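Local structure of Cel44C (Paenibacillus polymyxa, 2YKK) at residues E288-G293 with K322-I327; D282-P287 with A355-S360. The protein hydrolyses internal beta-1,4-glucosidic bonds of xyloglucan and cellulose-type glucans, through its family 44 glycoside hydrolase module. The protein carries 2 engineered substitutions. One frame throughout, in Å; residues are numbered along the deposited sequence. Where two conformers were deposited one is given.

Interaction 1: E288-G293 with K322-I327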
loop_
_atom_site.group_PDB
_atom_site.type_symbol
_atom_site.label_atom_id
_atom_site.label_comp_id
_atom_site.label_asym_id
_atom_site.label_seq_id
_atom_site.Cartn_x
_atom_site.Cartn_y
_atom_site.Cartn_z
ATOM N N GLU A 288 -3.572 10.109 -10.952
ATOM C CA GLU A 288 -3.796 11.446 -11.586
ATOM C C GLU A 288 -4.966 11.456 -12.553
ATOM O O GLU A 288 -5.324 12.532 -13.079
ATOM C CB GLU A 288 -2.527 11.910 -12.330
ATOM C CG GLU A 288 -1.362 12.141 -11.389
ATOM C CD GLU A 288 -1.284 13.558 -10.862
ATOM O OE1 GLU A 288 -2.246 14.340 -11.026
ATOM O OE2 GLU A 288 -0.223 13.857 -10.227
ATOM N N ALA A 289 -5.593 10.294 -12.729
ATOM C CA ALA A 289 -6.766 10.130 -13.617
ATOM C C ALA A 289 -7.834 11.151 -13.305
ATOM O O ALA A 289 -8.169 11.353 -12.122
ATOM C CB ALA A 289 -7.356 8.753 -13.428
ATOM N N MET A 290 -8.327 11.792 -14.366
ATOM C CA MET A 290 -9.328 12.869 -14.301
ATOM C C MET A 290 -10.635 12.417 -14.928
ATOM O O MET A 290 -10.623 11.626 -15.870
ATOM C CB MET A 290 -8.857 14.093 -15.105
ATOM C CG MET A 290 -7.478 14.612 -14.753
ATOM S SD MET A 290 -7.470 15.657 -13.297
ATOM C CE MET A 290 -8.646 16.923 -13.728
ATOM N N GLY A 291 -11.748 12.969 -14.451
ATOM C CA GLY A 291 -13.044 12.767 -15.084
ATOM C C GLY A 291 -13.875 13.981 -14.732
ATOM O O GLY A 291 -13.873 14.415 -13.580
ATOM N N GLY A 292 -14.590 14.545 -15.723
ATOM C CA GLY A 292 -15.441 15.709 -15.435
ATOM C C GLY A 292 -14.682 16.884 -14.865
ATOM O O GLY A 292 -15.233 17.677 -14.085
ATOM N N GLY A 293 -13.411 16.986 -15.243
ATOM C CA GLY A 293 -12.542 18.075 -14.812
ATOM C C GLY A 293 -11.942 17.960 -13.414
ATOM O O GLY A 293 -11.345 18.925 -12.913
ATOM N N LYS A 322 -6.034 4.148 -21.848
ATOM C CA LYS A 322 -5.356 5.433 -21.738
ATOM C C LYS A 322 -6.184 6.389 -20.901
ATOM O O LYS A 322 -7.217 6.926 -21.384
ATOM C CB LYS A 322 -5.095 6.064 -23.127
ATOM C CG LYS A 322 -4.114 7.264 -23.084
ATOM C CD LYS A 322 -3.714 7.787 -24.516
ATOM C CE LYS A 322 -2.508 8.766 -24.450
ATOM N NZ LYS A 322 -2.295 9.482 -25.756
ATOM N N GLU A 323 -5.778 6.614 -19.645
ATOM C CA GLU A 323 -6.572 7.514 -18.806
ATOM C C GLU A 323 -6.358 8.985 -19.209
ATOM O O GLU A 323 -5.418 9.321 -19.964
ATOM C CB GLU A 323 -6.200 7.350 -17.298
ATOM C CG GLU A 323 -4.716 7.760 -17.014
ATOM C CD GLU A 323 -4.309 7.551 -15.555
ATOM O OE1 GLU A 323 -4.858 6.598 -14.942
ATOM O OE2 GLU A 323 -3.391 8.276 -15.061
ATOM N N ASP A 324 -7.165 9.868 -18.621
ATOM C CA ASP A 324 -6.971 11.300 -18.854
ATOM C C ASP A 324 -6.108 11.798 -17.703
ATOM O O ASP A 324 -6.618 12.048 -16.607
ATOM C CB ASP A 324 -8.328 12.005 -18.879
ATOM C CG ASP A 324 -8.214 13.527 -19.043
ATOM O OD1 ASP A 324 -7.107 14.071 -19.238
ATOM O OD2 ASP A 324 -9.285 14.173 -18.966
ATOM N N SER A 325 -4.798 11.905 -17.943
ATOM C CA SER A 325 -3.861 12.471 -16.962
ATOM C C SER A 325 -2.569 12.883 -17.630
ATOM O O SER A 325 -2.265 12.413 -18.722
ATOM C CB SER A 325 -3.532 11.433 -15.880
ATOM O OG SER A 325 -2.566 10.502 -16.367
ATOM N N TRP A 326 -1.773 13.706 -16.944
ATOM C CA TRP A 326 -0.498 14.138 -17.520
ATOM C C TRP A 326 0.447 12.968 -17.648
ATOM O O TRP A 326 1.321 12.982 -18.504
ATOM C CB TRP A 326 0.126 15.262 -16.678
ATOM C CG TRP A 326 0.641 14.837 -15.308
ATOM C CD1 TRP A 326 -0.034 14.905 -14.106
ATOM C CD2 TRP A 326 1.930 14.317 -15.009
ATOM N NE1 TRP A 326 0.773 14.448 -13.094
ATOM C CE2 TRP A 326 1.985 14.092 -13.612
ATOM C CE3 TRP A 326 3.059 14.028 -15.781
ATOM C CZ2 TRP A 326 3.109 13.588 -12.983
ATOM C CZ3 TRP A 326 4.183 13.526 -15.143
ATOM C CH2 TRP A 326 4.194 13.315 -13.761
ATOM N N ILE A 327 0.303 11.946 -16.777
ATOM C CA ILE A 327 1.142 10.751 -16.895
ATOM C C ILE A 327 0.861 10.011 -18.212
ATOM O O ILE A 327 1.787 9.677 -18.943
ATOM C CB ILE A 327 0.970 9.794 -15.679
ATOM C CG1 ILE A 327 1.275 10.554 -14.369
ATOM C CG2 ILE A 327 1.889 8.544 -15.855
ATOM C CD1 ILE A 327 0.967 9.711 -13.097
HETATM O O HOH W 1 -2.437 8.078 -12.577
HETATM O O HOH W 2 -9.365 9.447 -16.707
HETATM O O HOH W 3 -11.716 13.322 -18.608
HETATM O O HOH W 4 -11.640 15.592 -16.870
#

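Interaction 2: D282-P287 with A355-S360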
loop_
_atom_site.group_PDB
_atom_site.type_symbol
_atom_site.label_atom_id
_atom_site.label_comp_id
_atom_site.label_asym_id
_atom_site.label_seq_id
_atom_site.Cartn_x
_atom_site.Cartn_y
_atom_site.Cartn_z
ATOM N N ASP A 282 9.390 0.167 -3.075
ATOM C CA ASP A 282 8.221 0.695 -2.344
ATOM C C ASP A 282 7.850 2.004 -3.034
ATOM O O ASP A 282 8.675 2.942 -3.084
ATOM C CB ASP A 282 8.700 0.927 -0.884
ATOM C CG ASP A 282 7.655 1.559 0.071
ATOM O OD1 ASP A 282 6.747 2.289 -0.415
ATOM O OD2 ASP A 282 7.779 1.366 1.325
ATOM N N VAL A 283 6.635 2.061 -3.577
ATOM C CA VAL A 283 6.101 3.298 -4.176
ATOM C C VAL A 283 4.748 3.671 -3.576
ATOM O O VAL A 283 4.008 2.810 -3.033
ATOM C CB VAL A 283 5.934 3.189 -5.726
ATOM C CG1 VAL A 283 7.300 2.952 -6.381
ATOM C CG2 VAL A 283 4.951 2.091 -6.119
ATOM N N HIS A 284 4.400 4.957 -3.727
ATOM C CA HIS A 284 3.023 5.452 -3.494
ATOM C C HIS A 284 2.416 5.768 -4.851
ATOM O O HIS A 284 3.120 6.182 -5.765
ATOM C CB HIS A 284 3.054 6.714 -2.621
ATOM C CG HIS A 284 3.658 6.449 -1.269
ATOM N ND1 HIS A 284 4.000 7.447 -0.362
ATOM C CD2 HIS A 284 3.941 5.273 -0.668
ATOM C CE1 HIS A 284 4.465 6.874 0.745
ATOM N NE2 HIS A 284 4.420 5.556 0.585
ATOM N N TRP A 285 1.113 5.515 -4.972
ATOM C CA TRP A 285 0.400 5.688 -6.257
ATOM C C TRP A 285 -0.954 6.300 -5.973
ATOM O O TRP A 285 -1.904 5.589 -5.597
ATOM C CB TRP A 285 0.226 4.328 -6.942
ATOM C CG TRP A 285 -0.534 4.376 -8.282
ATOM C CD1 TRP A 285 -1.822 3.967 -8.510
ATOM C CD2 TRP A 285 -0.030 4.843 -9.538
ATOM N NE1 TRP A 285 -2.154 4.154 -9.842
ATOM C CE2 TRP A 285 -1.072 4.676 -10.499
ATOM C CE3 TRP A 285 1.218 5.362 -9.968
ATOM C CZ2 TRP A 285 -0.907 5.007 -11.839
ATOM C CZ3 TRP A 285 1.357 5.719 -11.313
ATOM C CH2 TRP A 285 0.295 5.541 -12.225
ATOM N N TYR A 286 -1.067 7.616 -6.156
ATOM C CA TYR A 286 -2.362 8.290 -6.053
ATOM C C TYR A 286 -2.684 8.664 -7.489
ATOM O O TYR A 286 -1.965 9.449 -8.098
ATOM C CB TYR A 286 -2.221 9.564 -5.224
ATOM C CG TYR A 286 -1.974 9.249 -3.758
ATOM C CD1 TYR A 286 -3.048 8.880 -2.933
ATOM C CD2 TYR A 286 -0.698 9.417 -3.190
ATOM C CE1 TYR A 286 -2.877 8.631 -1.575
ATOM C CE2 TYR A 286 -0.498 9.134 -1.796
ATOM C CZ TYR A 286 -1.615 8.787 -1.001
ATOM O OH TYR A 286 -1.451 8.577 0.350
ATOM N N PRO A 287 -3.713 8.039 -8.056
ATOM C CA PRO A 287 -4.064 8.258 -9.471
ATOM C C PRO A 287 -4.152 9.748 -9.819
ATOM O O PRO A 287 -4.723 10.552 -9.044
ATOM C CB PRO A 287 -5.461 7.618 -9.572
ATOM C CG PRO A 287 -5.343 6.419 -8.566
ATOM C CD PRO A 287 -4.559 7.028 -7.410
ATOM N N ALA A 355 5.928 -3.118 -3.553
ATOM C CA ALA A 355 4.863 -2.775 -2.620
ATOM C C ALA A 355 4.331 -1.410 -3.010
ATOM O O ALA A 355 5.109 -0.536 -3.406
ATOM C CB ALA A 355 5.371 -2.732 -1.159
ATOM N N MET A 356 3.019 -1.237 -2.857
ATOM C CA MET A 356 2.375 0.056 -3.050
ATOM C C MET A 356 1.866 0.550 -1.687
ATOM O O MET A 356 0.751 0.198 -1.289
ATOM C CB MET A 356 1.185 -0.144 -4.012
ATOM C CG MET A 356 0.479 1.175 -4.361
ATOM S SD MET A 356 -0.864 0.928 -5.588
ATOM C CE MET A 356 0.106 0.581 -7.018
ATOM N N THR A 357 2.699 1.278 -0.937
ATOM C CA THR A 357 2.453 1.466 0.501
ATOM C C THR A 357 1.563 2.644 0.829
ATOM O O THR A 357 1.244 2.854 2.003
ATOM C CB THR A 357 3.777 1.578 1.297
ATOM O OG1 THR A 357 4.567 2.636 0.755
ATOM C CG2 THR A 357 4.558 0.228 1.184
ATOM N N GLU A 358 1.182 3.418 -0.185
ATOM C CA GLU A 358 0.013 4.311 -0.063
ATOM C C GLU A 358 -0.648 4.342 -1.398
ATOM O O GLU A 358 0.056 4.425 -2.397
ATOM C CB GLU A 358 0.403 5.761 0.222
ATOM C CG GLU A 358 0.972 5.921 1.658
ATOM C CD GLU A 358 1.465 7.355 1.967
ATOM O OE1 GLU A 358 1.034 8.304 1.285
ATOM O OE2 GLU A 358 2.274 7.533 2.919
ATOM N N TYR A 359 -1.975 4.351 -1.386
ATOM C CA TYR A 359 -2.787 4.616 -2.585
ATOM C C TYR A 359 -4.223 4.914 -2.163
ATOM O O TYR A 359 -4.651 4.556 -1.048
ATOM C CB TYR A 359 -2.769 3.432 -3.574
ATOM C CG TYR A 359 -3.502 2.200 -3.112
ATOM C CD1 TYR A 359 -2.902 1.301 -2.213
ATOM C CD2 TYR A 359 -4.771 1.885 -3.629
ATOM C CE1 TYR A 359 -3.596 0.165 -1.796
ATOM C CE2 TYR A 359 -5.427 0.723 -3.238
ATOM C CZ TYR A 359 -4.859 -0.102 -2.306
ATOM O OH TYR A 359 -5.487 -1.286 -1.929
ATOM N N SER A 360 -4.966 5.552 -3.061
ATOM C CA SER A 360 -6.403 5.739 -2.841
ATOM C C SER A 360 -6.976 6.109 -4.187
ATOM O O SER A 360 -6.317 6.855 -4.941
ATOM C CB SER A 360 -6.646 6.938 -1.917
ATOM O OG SER A 360 -8.054 7.243 -1.913
#

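Interaction 1: E288-G293 with K322-I327
E288 reaches across to the start of helix 326-331 and meets it with nearly every side-chain atom. Its CB lies 3.7 Å from S325 CB. With CG beside the backbone N (chi1 -64°), the chain heads for the helix, and CG packs 3.8 Å from I327 CD1. A bend at chi2 (-90°) then carries the carboxylate to the edge of the W326 indole. There W326 NE1 donates a nearly straight hydrogen bond to E288 OE2, 3.1 Å long. The acceptor lies close to the ring plane, yet the N-H meets OE2 from above the carboxylate plane, the two planes standing 72° apart. E288 OE1 lies a little farther from the indole and makes a long, weak ion pair with R295. I327 CG1 of the same helix turn lies over one indole face, and E288 OE2 sits at its edge.

Farther along, the backbones meet directly: M290 N donates to D324 O at 2.8 Å, and A289 CA brings a C-H to the same oxygen. A289 CB rests 3.6 Å from E323 OE1, an oxygen that also bonds T315. E323 OE2 accepts S325 OG through its anti lone pair, and a water joins it to E288 N. One water bridges D324 N and M290 O; two more join D324 OD2 to M290 O and to G293 N, each through one weak leg. A289 N is buried without a partner. S325 is the N-cap of helix 326-331, its OG accepting from A328 N. Seen whole, this is a capped helix start seated against a loop that leads into the small hairpin of strands 290-291 and 294-295, beyond the C-terminal end of barrel strand 280-285.

Interaction 2: D282-P287 with A355-S360
Neighbouring parallel strands 280-285 and 353-359 of the (beta/alpha)8 barrel meet here, at the barrel end where E358 lies beside a bound Bis-Tris. Their backbones are joined by V283 N to A355 O (3.0 Å), T357 N to V283 O and W285 N to E358 O. On the face bearing D282, H284 and E358, T357 OG1 donates a very short bond of 2.5 Å to D282 OD1, and H284 NE2 stands 2.9 Å from T357 OG1, in the imidazole plane. E358 lies over one face of H284: its CG makes a CH-pi contact 3.6 Å from the ring centroid, and its carboxylate stacks on the ring with the planes 20° apart. The extended chain (chi2 176°) lays the carboxylate along the H284 ring and near Y286 OH, which donates to E358 OE1 at 2.7 Å from the anti side, tilted out of the carboxylate plane. A phenylalanine at Y286 lacks the hydroxyl, which would probably leave E358 OE1 without this donor and its carboxylate freer to turn. On the face bearing V283, M356 CE packs 3.7 Å from W285 CB, and the sulfur makes an oblique Met-aromatic contact with the indole. E358 OE2 forms a salt bridge with R44, while H284 ND1 bonds E187. Gripped at both oxygens and along its stem, the carboxylate is held in a set orientation where TIM-barrel enzymes keep their active sites.

Interaction 2 lies near the centre of the molecule, between two barrel strands, and is almost wholly buried; interaction 1, centred about 17 Å away, is partly exposed and joins a loop to a helix start. They are consecutive in sequence: 282-287 runs straight into 288-293, and interaction 1 is nested within the chain between the two strands of interaction 2. The chemistry follows the setting. In 355-360 with 282-287, strand backbone bonds, interrupted where the chain turns at E358, carry a tight set of charged and aromatic groups, whereas in 322-327 with 288-293 one backbone bond, one indole bond and four waters do the joining. R295 binds carbonyls of Y286 and P287 and weakly pairs with E288, touching both regions.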